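Local coordinates for protein carboxylic ester hydrolase (Aspergillus niger, PDB 7K4O) that probably hydrolyses the ester bonds of tannins as a fungal serine esterase of the tannase family, and is seen here with bound gallic acid, at residues G409-F414 and E453-Y458; T459-G464 and Q512-W517; Q479-V484 and T496-T501. One frame throughout, in Å; residues are numbered along the deposited sequence.

Contact 1 (G409-F414 and E453-Y458); sequences GKVIHF and EWYRLY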
loop_
_atom_site.group_PDB
_atom_site.type_symbol
_atom_site.label_atom_id
_atom_site.label_comp_id
_atom_site.label_asym_id
_atom_site.label_seq_id
_atom_site.Cartn_x
_atom_site.Cartn_y
_atom_site.Cartn_z
ATOM N N GLY A 409 -9.927 -1.552 -18.203
ATOM C CA GLY A 409 -9.440 -0.945 -16.965
ATOM C C GLY A 409 -7.980 -0.539 -17.012
ATOM O O GLY A 409 -7.139 -1.093 -17.766
ATOM N N LYS A 410 -7.666 0.438 -16.180
ATOM C CA LYS A 410 -6.321 1.045 -16.039
ATOM C C LYS A 410 -5.861 0.997 -14.582
ATOM O O LYS A 410 -6.684 1.179 -13.667
ATOM C CB LYS A 410 -6.347 2.503 -16.500
ATOM C CG LYS A 410 -6.822 2.725 -17.924
ATOM C CD LYS A 410 -5.989 2.048 -18.954
ATOM C CE LYS A 410 -6.142 2.680 -20.330
ATOM N NZ LYS A 410 -7.469 2.387 -20.922
ATOM N N VAL A 411 -4.550 0.820 -14.382
ATOM C CA VAL A 411 -3.936 0.882 -13.044
ATOM C C VAL A 411 -2.756 1.842 -13.060
ATOM O O VAL A 411 -1.889 1.715 -13.953
ATOM C CB VAL A 411 -3.492 -0.514 -12.562
ATOM C CG1 VAL A 411 -2.762 -0.444 -11.236
ATOM C CG2 VAL A 411 -4.673 -1.478 -12.494
ATOM N N ILE A 412 -2.679 2.670 -12.046
ATOM C CA ILE A 412 -1.466 3.439 -11.643
ATOM C C ILE A 412 -1.027 2.853 -10.300
ATOM O O ILE A 412 -1.796 2.899 -9.338
ATOM C CB ILE A 412 -1.728 4.958 -11.534
ATOM C CG1 ILE A 412 -2.030 5.558 -12.895
ATOM C CG2 ILE A 412 -0.563 5.628 -10.837
ATOM C CD1 ILE A 412 -2.511 6.977 -12.834
ATOM N N HIS A 413 0.145 2.259 -10.291
ATOM C CA HIS A 413 0.743 1.610 -9.110
ATOM C C HIS A 413 2.029 2.371 -8.768
ATOM O O HIS A 413 2.871 2.556 -9.660
ATOM C CB HIS A 413 0.976 0.159 -9.488
ATOM C CG HIS A 413 1.572 -0.747 -8.469
ATOM N ND1 HIS A 413 1.773 -2.073 -8.759
ATOM C CD2 HIS A 413 2.049 -0.543 -7.223
ATOM C CE1 HIS A 413 2.344 -2.658 -7.703
ATOM N NE2 HIS A 413 2.527 -1.764 -6.751
ATOM N N PHE A 414 2.188 2.744 -7.522
ATOM C CA PHE A 414 3.421 3.461 -7.098
ATOM C C PHE A 414 3.948 2.879 -5.801
ATOM O O PHE A 414 3.221 2.257 -5.027
ATOM C CB PHE A 414 3.188 4.969 -6.985
ATOM C CG PHE A 414 2.224 5.381 -5.922
ATOM C CD1 PHE A 414 0.854 5.352 -6.167
ATOM C CD2 PHE A 414 2.679 5.824 -4.688
ATOM C CE1 PHE A 414 -0.030 5.666 -5.155
ATOM C CE2 PHE A 414 1.790 6.157 -3.695
ATOM C CZ PHE A 414 0.434 6.108 -3.946
ATOM N N GLU A 453 0.442 -0.401 -21.691
ATOM C CA GLU A 453 -0.759 0.284 -22.256
ATOM C C GLU A 453 -1.819 0.486 -21.153
ATOM O O GLU A 453 -2.704 1.355 -21.324
ATOM C CB GLU A 453 -1.397 -0.556 -23.349
ATOM C CG GLU A 453 -0.580 -0.695 -24.648
ATOM C CD GLU A 453 -1.224 -1.599 -25.680
ATOM O OE1 GLU A 453 -0.592 -1.875 -26.711
ATOM O OE2 GLU A 453 -2.337 -2.099 -25.433
ATOM N N TRP A 454 -1.827 -0.297 -20.078
ATOM C CA TRP A 454 -2.963 -0.259 -19.123
ATOM C C TRP A 454 -2.553 -0.440 -17.649
ATOM O O TRP A 454 -3.355 -0.144 -16.775
ATOM C CB TRP A 454 -4.060 -1.244 -19.550
ATOM C CG TRP A 454 -3.599 -2.663 -19.566
ATOM C CD1 TRP A 454 -2.945 -3.275 -20.591
ATOM C CD2 TRP A 454 -3.715 -3.642 -18.503
ATOM N NE1 TRP A 454 -2.684 -4.591 -20.279
ATOM C CE2 TRP A 454 -3.113 -4.830 -18.991
ATOM C CE3 TRP A 454 -4.278 -3.655 -17.222
ATOM C CZ2 TRP A 454 -3.059 -6.013 -18.248
ATOM C CZ3 TRP A 454 -4.140 -4.821 -16.466
ATOM C CH2 TRP A 454 -3.570 -5.960 -16.985
ATOM N N TYR A 455 -1.359 -0.900 -17.329
ATOM C CA TYR A 455 -0.913 -1.111 -15.929
ATOM C C TYR A 455 0.522 -0.592 -15.838
ATOM O O TYR A 455 1.428 -1.220 -16.353
ATOM C CB TYR A 455 -1.009 -2.588 -15.511
ATOM C CG TYR A 455 -0.323 -2.971 -14.216
ATOM C CD1 TYR A 455 0.027 -2.023 -13.250
ATOM C CD2 TYR A 455 -0.058 -4.313 -13.930
ATOM C CE1 TYR A 455 0.684 -2.399 -12.067
ATOM C CE2 TYR A 455 0.564 -4.698 -12.744
ATOM C CZ TYR A 455 0.983 -3.733 -11.838
ATOM O OH TYR A 455 1.634 -4.093 -10.700
ATOM N N ARG A 456 0.670 0.585 -15.264
ATOM C CA ARG A 456 1.938 1.317 -15.164
ATOM C C ARG A 456 2.348 1.408 -13.708
ATOM O O ARG A 456 1.519 1.630 -12.825
ATOM C CB ARG A 456 1.817 2.686 -15.856
ATOM C CG ARG A 456 1.474 2.557 -17.329
ATOM C CD ARG A 456 1.195 3.890 -18.038
ATOM N NE ARG A 456 2.446 4.589 -18.210
ATOM C CZ ARG A 456 3.335 4.349 -19.174
ATOM N NH1 ARG A 456 3.116 3.448 -20.116
ATOM N NH2 ARG A 456 4.439 5.072 -19.211
ATOM N N LEU A 457 3.653 1.244 -13.493
ATOM C CA LEU A 457 4.280 1.163 -12.175
ATOM C C LEU A 457 5.383 2.219 -12.067
ATOM O O LEU A 457 6.221 2.330 -13.004
ATOM C CB LEU A 457 4.866 -0.247 -12.012
ATOM C CG LEU A 457 5.762 -0.450 -10.800
ATOM C CD1 LEU A 457 5.014 -0.266 -9.478
ATOM C CD2 LEU A 457 6.391 -1.835 -10.889
ATOM N N TYR A 458 5.411 2.914 -10.957
ATOM C CA TYR A 458 6.336 4.045 -10.738
ATOM C C TYR A 458 6.941 3.937 -9.345
ATOM O O TYR A 458 6.197 3.850 -8.365
ATOM C CB TYR A 458 5.615 5.390 -10.907
ATOM C CG TYR A 458 4.827 5.551 -12.176
ATOM C CD1 TYR A 458 3.528 5.083 -12.232
ATOM C CD2 TYR A 458 5.329 6.216 -13.292
ATOM C CE1 TYR A 458 2.743 5.230 -13.358
ATOM C CE2 TYR A 458 4.544 6.368 -14.425
ATOM C CZ TYR A 458 3.247 5.889 -14.460
ATOM O OH TYR A 458 2.426 6.001 -15.573
#

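Contact 2 (T459-G464 and Q512-W517); sequences TVPGAG and QQLCAW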
loop_
_atom_site.group_PDB
_atom_site.type_symbol
_atom_site.label_atom_id
_atom_site.label_comp_id
_atom_site.label_asym_id
_atom_site.label_seq_id
_atom_site.Cartn_x
_atom_site.Cartn_y
_atom_site.Cartn_z
ATOM N N THR A 459 8.268 3.988 -9.218
ATOM C CA THR A 459 8.864 4.144 -7.876
ATOM C C THR A 459 9.026 5.619 -7.541
ATOM O O THR A 459 9.108 6.479 -8.479
ATOM C CB THR A 459 10.164 3.332 -7.702
ATOM O OG1 THR A 459 11.263 3.956 -8.374
ATOM C CG2 THR A 459 10.010 1.892 -8.169
ATOM N N VAL A 460 9.018 5.933 -6.261
ATOM C CA VAL A 460 9.057 7.351 -5.809
ATOM C C VAL A 460 10.401 7.579 -5.113
ATOM O O VAL A 460 10.605 7.128 -3.968
ATOM C CB VAL A 460 7.880 7.701 -4.894
ATOM C CG1 VAL A 460 7.837 9.198 -4.625
ATOM C CG2 VAL A 460 6.556 7.203 -5.502
ATOM N N PRO A 461 11.307 8.362 -5.745
ATOM C CA PRO A 461 12.614 8.653 -5.144
ATOM C C PRO A 461 12.544 9.152 -3.716
ATOM O O PRO A 461 11.793 10.060 -3.384
ATOM C CB PRO A 461 13.200 9.760 -6.049
ATOM C CG PRO A 461 12.594 9.484 -7.384
ATOM C CD PRO A 461 11.185 8.961 -7.079
ATOM N N GLY A 462 13.330 8.490 -2.854
ATOM C CA GLY A 462 13.479 8.847 -1.430
ATOM C C GLY A 462 12.268 8.654 -0.533
ATOM O O GLY A 462 12.386 8.831 0.664
ATOM N N ALA A 463 11.081 8.324 -1.055
ATOM C CA ALA A 463 9.854 8.263 -0.249
ATOM C C ALA A 463 9.861 7.041 0.692
ATOM O O ALA A 463 10.527 6.004 0.405
ATOM C CB ALA A 463 8.644 8.222 -1.163
ATOM N N GLY A 464 9.147 7.216 1.770
ATOM C CA GLY A 464 9.007 6.209 2.829
ATOM C C GLY A 464 7.820 5.320 2.502
ATOM O O GLY A 464 7.642 4.986 1.316
ATOM N N GLN A 512 7.915 17.502 -10.231
ATOM C CA GLN A 512 8.814 16.461 -10.775
ATOM C C GLN A 512 7.983 15.386 -11.468
ATOM O O GLN A 512 6.757 15.332 -11.268
ATOM C CB GLN A 512 9.644 15.810 -9.669
ATOM C CG GLN A 512 10.868 16.642 -9.302
ATOM C CD GLN A 512 11.834 15.908 -8.395
ATOM O OE1 GLN A 512 12.036 14.700 -8.490
ATOM N NE2 GLN A 512 12.418 16.665 -7.484
ATOM N N GLN A 513 8.638 14.655 -12.334
ATOM C CA GLN A 513 8.035 13.543 -13.063
ATOM C C GLN A 513 8.659 12.233 -12.570
ATOM O O GLN A 513 9.873 12.195 -12.333
ATOM C CB GLN A 513 8.195 13.760 -14.547
ATOM C CG GLN A 513 7.451 15.012 -15.069
ATOM C CD GLN A 513 5.967 14.941 -14.772
ATOM O OE1 GLN A 513 5.343 13.932 -15.060
ATOM N NE2 GLN A 513 5.400 16.018 -14.240
ATOM N N LEU A 514 7.861 11.160 -12.559
ATOM C CA LEU A 514 8.364 9.793 -12.198
ATOM C C LEU A 514 8.357 8.890 -13.407
ATOM O O LEU A 514 7.351 8.804 -14.147
ATOM C CB LEU A 514 7.509 9.231 -11.063
ATOM C CG LEU A 514 7.257 10.082 -9.842
ATOM C CD1 LEU A 514 6.307 9.360 -8.879
ATOM C CD2 LEU A 514 8.549 10.419 -9.117
ATOM N N CYS A 515 9.498 8.241 -13.677
ATOM C CA CYS A 515 9.679 7.265 -14.771
ATOM C C CYS A 515 8.809 6.021 -14.529
ATOM O O CYS A 515 8.667 5.599 -13.357
ATOM C CB CYS A 515 11.141 6.824 -14.887
ATOM S SG CYS A 515 12.229 8.216 -15.319
ATOM N N ALA A 516 8.238 5.503 -15.596
ATOM C CA ALA A 516 7.438 4.266 -15.625
ATOM C C ALA A 516 8.387 3.099 -15.788
ATOM O O ALA A 516 9.185 3.069 -16.745
ATOM C CB ALA A 516 6.449 4.272 -16.758
ATOM N N TRP A 517 8.273 2.145 -14.878
ATOM C CA TRP A 517 8.955 0.839 -14.984
ATOM C C TRP A 517 8.757 0.305 -16.381
ATOM O O TRP A 517 7.663 0.373 -16.933
ATOM C CB TRP A 517 8.372 -0.133 -13.925
ATOM C CG TRP A 517 9.048 -1.466 -13.922
ATOM C CD1 TRP A 517 8.639 -2.604 -14.532
ATOM C CD2 TRP A 517 10.351 -1.752 -13.371
ATOM N NE1 TRP A 517 9.588 -3.588 -14.382
ATOM C CE2 TRP A 517 10.651 -3.079 -13.698
ATOM C CE3 TRP A 517 11.311 -0.980 -12.705
ATOM C CZ2 TRP A 517 11.868 -3.674 -13.357
ATOM C CZ3 TRP A 517 12.500 -1.579 -12.325
ATOM C CH2 TRP A 517 12.772 -2.894 -12.681
HETATM O O HOH W 1 10.141 4.438 -11.377
#

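Contact 3 (Q479-V484 and T496-T501); sequences QTNMAV and TTLNAT. With NAG (2-acetamido-2-deoxy-beta-D-glucopyranose), chain B; MAN (alpha-D-mannopyranose), chain C; FWN (2-[2-(2-ethoxyethoxy)ethoxy]ethanol), chain S.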
loop_
_atom_site.group_PDB
_atom_site.type_symbol
_atom_site.label_atom_id
_atom_site.label_comp_id
_atom_site.label_asym_id
_atom_site.label_seq_id
_atom_site.Cartn_x
_atom_site.Cartn_y
_atom_site.Cartn_z
ATOM N N GLN A 479 1.037 13.440 -5.640
ATOM C CA GLN A 479 -0.089 14.029 -4.904
ATOM C C GLN A 479 -1.313 14.197 -5.810
ATOM O O GLN A 479 -2.377 14.543 -5.315
ATOM C CB GLN A 479 0.350 15.373 -4.315
ATOM C CG GLN A 479 -0.693 16.023 -3.404
ATOM C CD GLN A 479 -0.165 17.331 -2.795
ATOM O OE1 GLN A 479 0.372 18.174 -3.531
ATOM N NE2 GLN A 479 -0.403 17.535 -1.506
ATOM N N THR A 480 -1.203 13.902 -7.082
ATOM C CA THR A 480 -2.251 14.263 -8.066
ATOM C C THR A 480 -2.731 13.013 -8.818
ATOM O O THR A 480 -3.067 13.080 -9.997
ATOM C CB THR A 480 -1.708 15.387 -8.973
ATOM O OG1 THR A 480 -0.494 14.978 -9.613
ATOM C CG2 THR A 480 -1.583 16.695 -8.205
ATOM N N ASN A 481 -2.746 11.842 -8.162
ATOM C CA ASN A 481 -3.061 10.612 -8.902
ATOM C C ASN A 481 -4.514 10.580 -9.367
ATOM O O ASN A 481 -4.751 9.958 -10.418
ATOM C CB ASN A 481 -2.716 9.369 -8.107
ATOM C CG ASN A 481 -1.224 9.181 -7.973
ATOM O OD1 ASN A 481 -0.429 9.721 -8.766
ATOM N ND2 ASN A 481 -0.825 8.327 -7.029
ATOM N N MET A 482 -5.456 11.146 -8.636
ATOM C CA MET A 482 -6.873 11.096 -9.069
ATOM C C MET A 482 -7.038 11.930 -10.352
ATOM O O MET A 482 -7.627 11.447 -11.355
ATOM C CB MET A 482 -7.798 11.596 -7.977
ATOM C CG MET A 482 -9.239 11.425 -8.308
ATOM S SD MET A 482 -9.728 9.647 -8.474
ATOM C CE MET A 482 -11.497 9.965 -8.572
ATOM N N ALA A 483 -6.422 13.110 -10.389
ATOM C CA ALA A 483 -6.496 13.938 -11.615
ATOM C C ALA A 483 -5.826 13.200 -12.782
ATOM O O ALA A 483 -6.368 13.241 -13.910
ATOM C CB ALA A 483 -5.865 15.317 -11.389
ATOM N N VAL A 484 -4.679 12.553 -12.555
ATOM C CA VAL A 484 -3.954 11.858 -13.646
ATOM C C VAL A 484 -4.802 10.693 -14.153
ATOM O O VAL A 484 -4.867 10.449 -15.389
ATOM C CB VAL A 484 -2.542 11.449 -13.180
ATOM C CG1 VAL A 484 -1.871 10.483 -14.149
ATOM C CG2 VAL A 484 -1.703 12.694 -12.954
ATOM N N THR A 496 2.715 9.028 -19.423
ATOM C CA THR A 496 4.080 8.577 -19.764
ATOM C C THR A 496 4.977 8.600 -18.529
ATOM O O THR A 496 5.630 7.563 -18.207
ATOM C CB THR A 496 4.609 9.458 -20.898
ATOM O OG1 THR A 496 3.624 9.425 -21.932
ATOM C CG2 THR A 496 5.913 8.955 -21.436
ATOM N N THR A 497 5.082 9.737 -17.878
ATOM C CA THR A 497 5.659 9.852 -16.528
ATOM C C THR A 497 4.504 10.132 -15.570
ATOM O O THR A 497 3.456 10.668 -16.000
ATOM C CB THR A 497 6.744 10.930 -16.448
ATOM O OG1 THR A 497 6.153 12.161 -16.890
ATOM C CG2 THR A 497 7.945 10.539 -17.270
ATOM N N LEU A 498 4.665 9.814 -14.291
ATOM C CA LEU A 498 3.631 10.139 -13.298
ATOM C C LEU A 498 3.942 11.492 -12.650
ATOM O O LEU A 498 5.085 11.710 -12.207
ATOM C CB LEU A 498 3.542 9.040 -12.239
ATOM C CG LEU A 498 2.436 9.235 -11.196
ATOM C CD1 LEU A 498 1.086 9.264 -11.888
ATOM C CD2 LEU A 498 2.481 8.090 -10.170
ATOM N N ASN A 499 2.946 12.370 -12.653
ATOM C CA ASN A 499 3.081 13.711 -12.068
ATOM C C ASN A 499 3.465 13.589 -10.602
ATOM O O ASN A 499 2.874 12.751 -9.874
ATOM C CB ASN A 499 1.766 14.461 -12.228
ATOM C CG ASN A 499 1.936 15.957 -12.226
ATOM O OD1 ASN A 499 2.914 16.479 -12.805
ATOM N ND2 ASN A 499 0.988 16.611 -11.578
ATOM N N ALA A 500 4.349 14.451 -10.105
ATOM C CA ALA A 500 4.729 14.455 -8.687
ATOM C C ALA A 500 5.078 15.854 -8.190
ATOM O O ALA A 500 5.319 16.766 -9.016
ATOM C CB ALA A 500 5.859 13.497 -8.461
ATOM N N THR A 501 5.071 16.001 -6.887
ATOM C CA THR A 501 5.263 17.309 -6.219
ATOM C C THR A 501 6.165 17.140 -5.023
ATOM O O THR A 501 6.042 16.142 -4.299
ATOM C CB THR A 501 3.929 17.932 -5.822
ATOM O OG1 THR A 501 3.086 17.931 -6.970
ATOM C CG2 THR A 501 4.120 19.333 -5.288
HETATM C C1 NAG B . 1.018 18.057 -11.540
HETATM C C2 NAG B . -0.370 18.600 -11.711
HETATM C C3 NAG B . -0.309 20.135 -11.717
HETATM C C4 NAG B . 0.387 20.629 -10.451
HETATM C C5 NAG B . 1.754 19.963 -10.374
HETATM C C6 NAG B . 2.538 20.331 -9.112
HETATM C C7 NAG B . -1.978 17.303 -12.916
HETATM C C8 NAG B . -2.594 16.742 -14.113
HETATM N N2 NAG B . -0.914 18.114 -12.932
HETATM O O3 NAG B . -1.651 20.647 -11.736
HETATM O O4 NAG B . 0.545 22.067 -10.616
HETATM O O5 NAG B . 1.563 18.546 -10.353
HETATM O O6 NAG B . 3.752 19.642 -9.071
HETATM O O7 NAG B . -2.537 17.002 -11.908
HETATM C C1 MAN C . -0.910 24.196 -4.405
HETATM C C2 MAN C . -1.816 23.040 -3.887
HETATM C C3 MAN C . -0.917 22.089 -3.102
HETATM C C4 MAN C . 0.181 21.481 -3.972
HETATM C C5 MAN C . 0.944 22.619 -4.677
HETATM C C6 MAN C . 1.811 22.186 -5.817
HETATM O O2 MAN C . -2.402 22.330 -4.986
HETATM O O3 MAN C . -1.831 21.156 -2.537
HETATM O O4 MAN C . 1.086 20.744 -3.146
HETATM O O5 MAN C . 0.065 23.603 -5.268
HETATM O O6 MAN C . 2.645 23.346 -6.342
HETATM O O4 FWN S . -10.995 17.118 -13.526
HETATM C C5 FWN S . -9.736 16.580 -13.296
HETATM C C6 FWN S . -9.067 15.964 -14.470
HETATM O O7 FWN S . -7.738 16.151 -14.712
HETATM C C8 FWN S . -7.348 17.254 -15.432
HETATM C C9 FWN S . -5.971 17.757 -15.204
HETATM O O10 FWN S . -5.789 18.762 -14.265
HETATM C C11 FWN S . -4.810 19.716 -14.478
HETATM C C12 FWN S . -4.561 20.675 -13.382
HETATM O O13 FWN S . -5.668 21.376 -12.940
HETATM C C14 FWN S . -5.558 22.106 -11.769
HETATM C C1 FWN S . -6.773 22.695 -11.129
HETATM O O HOH W 2 1.790 15.438 -7.698
HETATM O O HOH W 3 0.649 18.681 -6.186
HETATM O O HOH W 4 0.320 12.383 -9.226
#

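Contact 1 (G409-F414 and E453-Y458)
The imidazole of H413 carries L457 on one face and Y455 at its edge. L457 CD1 sits 3.6 Å from the H413 ring centroid and 11° off the ring normal, a CH-pi contact. The H413 and Y455 rings meet rim to rim, with planes 8° apart, and neither covers the other. H413 ND1 is hydrogen-bonded to Y455 OH at 2.8 Å. H413 CG lies anti to the backbone N (chi1 -180°), as do the CG atoms of Y455 and L457. The three side chains therefore run side by side. H413 NE2 bonds S427 OG, and bonds at both nitrogens should fix the ring's rotation. V411 CG1 meets the Y455 ring obliquely, 3.8 Å from Y455 CD1.

The backbones form a parallel ladder. V411 N gives a bond to W454 O (2.8 Å) and R456 N to V411 O (3.1 Å). Further along, H413 N bonds R456 O (3.0 Å) and Y458 N bonds H413 O (2.9 Å). Before the ladder, E453 OE1 binds a zinc ion together with E449.

Strand 455-460 is the last of the mixed sheet, as expected of an alpha/beta-hydrolase fold, and strand 410-416 is its neighbour. Strand 205-209 bonds the far edge of 410-416. Helix 425-438 packs against Y455 and L457. Helix 481-491 covers the opposite face, where I412 meets M485 and W488.

Contact 2 (T459-G464 and Q512-W517)
L514 is the residue most buried by this contact, and its two methyl groups divide the work. L514 CD2 touches the proline ring at P461 CD, 3.6 Å away. L514 CD1 meets V460 CG2 at 4.0 Å. The carbonyl oxygen of T459 lies near both branches, with T459 O 4.0 Å from L514 CD2. The L514 side chain leaves its strand with CG anti to its own carbonyl carbon (chi1 -50°). This directs both methyls at the chain from T459 to P461. The contact of L514 with V460 and P461 is purely apolar.

T459 comes next in buried surface, through its backbone. Its side chain points away from 512-517, and T459 OG1 is hydrogen-bonded to R520 and D417. The link to the other segment runs through a single water. That water accepts from T459 N at 2.9 Å and donates to C515 O at 2.7 Å. It bridges two backbones too far apart for a direct bond. C515 is itself tied to C532 by a disulfide.

Here strand 455-460, the edge strand of the large sheet, ends in a type II beta turn from V460 to A463. A463 N closes the turn on V460 O at 3.2 Å. G462 takes the positive phi expected at the third position of such a turn. The chain then runs to H465, which lines the gallic acid pocket. In alpha/beta-hydrolases the catalytic histidine follows the last strands, and H465 is consistent with that role.

P461 is the third main participant. It points toward L514 and also packs on A264, on V262, a residue of the calcium site, and on P476. L514 continues to L498 and A500 of strand 498-502, and its backbone is hydrogen-bonded to L498.

Contact 3 (Q479-V484 and T496-T501)
L498 begins the contact between strand 498-502 and the first turn of helix 481-491. The strand carries an N-glycosylation sequon, N499-A500-T501. The two methyls of L498 lie against the amide oxygen of N481, with L498 CD1 3.5 Å from N481 OD1. L498 CD1 also packs on V484 CG1 at 3.9 Å. The L498 and N481 side chains cross at about a right angle.

N499 follows, with CG opposite the backbone N (chi1 -155°), which carries the amide across to T480. N499 ND2 is bonded covalently to C1 of the first GlcNAc. Its N-H is given to T480 OG1 at 3.0 Å, with the partner 19° out of the amide plane. N499 OD1 is held by Q513 and N511, so both ends of the amide are fixed. T480 stands at the N-cap position, but its hydroxyl makes no capping bond. Instead T480 OG1 receives this amide, accepts from one water and donates to another. The second of these waters also donates to N481 OD1 and N499 O. V484 CG2 lies near N499 CB, at 4.0 Å.

A500 turns its side chain away from the helix, and its carbonyl oxygen takes a weak bond from the GlcNAc O6. T501 OG1 bonds that same O6 at 2.8 Å. A further water links T501 OG1 to Q479 OE1, which accepts a hydrogen bond from mannose O4 at 2.7 Å.

How the contacts relate
The three contacts are close neighbours, with centres 11 to 14 Å apart. Contact 1 closes before the other two open along the chain. Contact 3 is nested inside the loop closed by contact 2. Contacts 1 and 2 share strand 455-460 of the large sheet, and L457 O probably accepts a bond from W517 N. Contacts 2 and 3 meet in the small antiparallel sheet, where L514 N probably bonds L498 O. Contacts 1 and 3 join through R456 NH2 and T496 O, and by packing of I412 on V484. The edge of the hydrolase sheet is thus tied to the small sheet and its glycosylated strand.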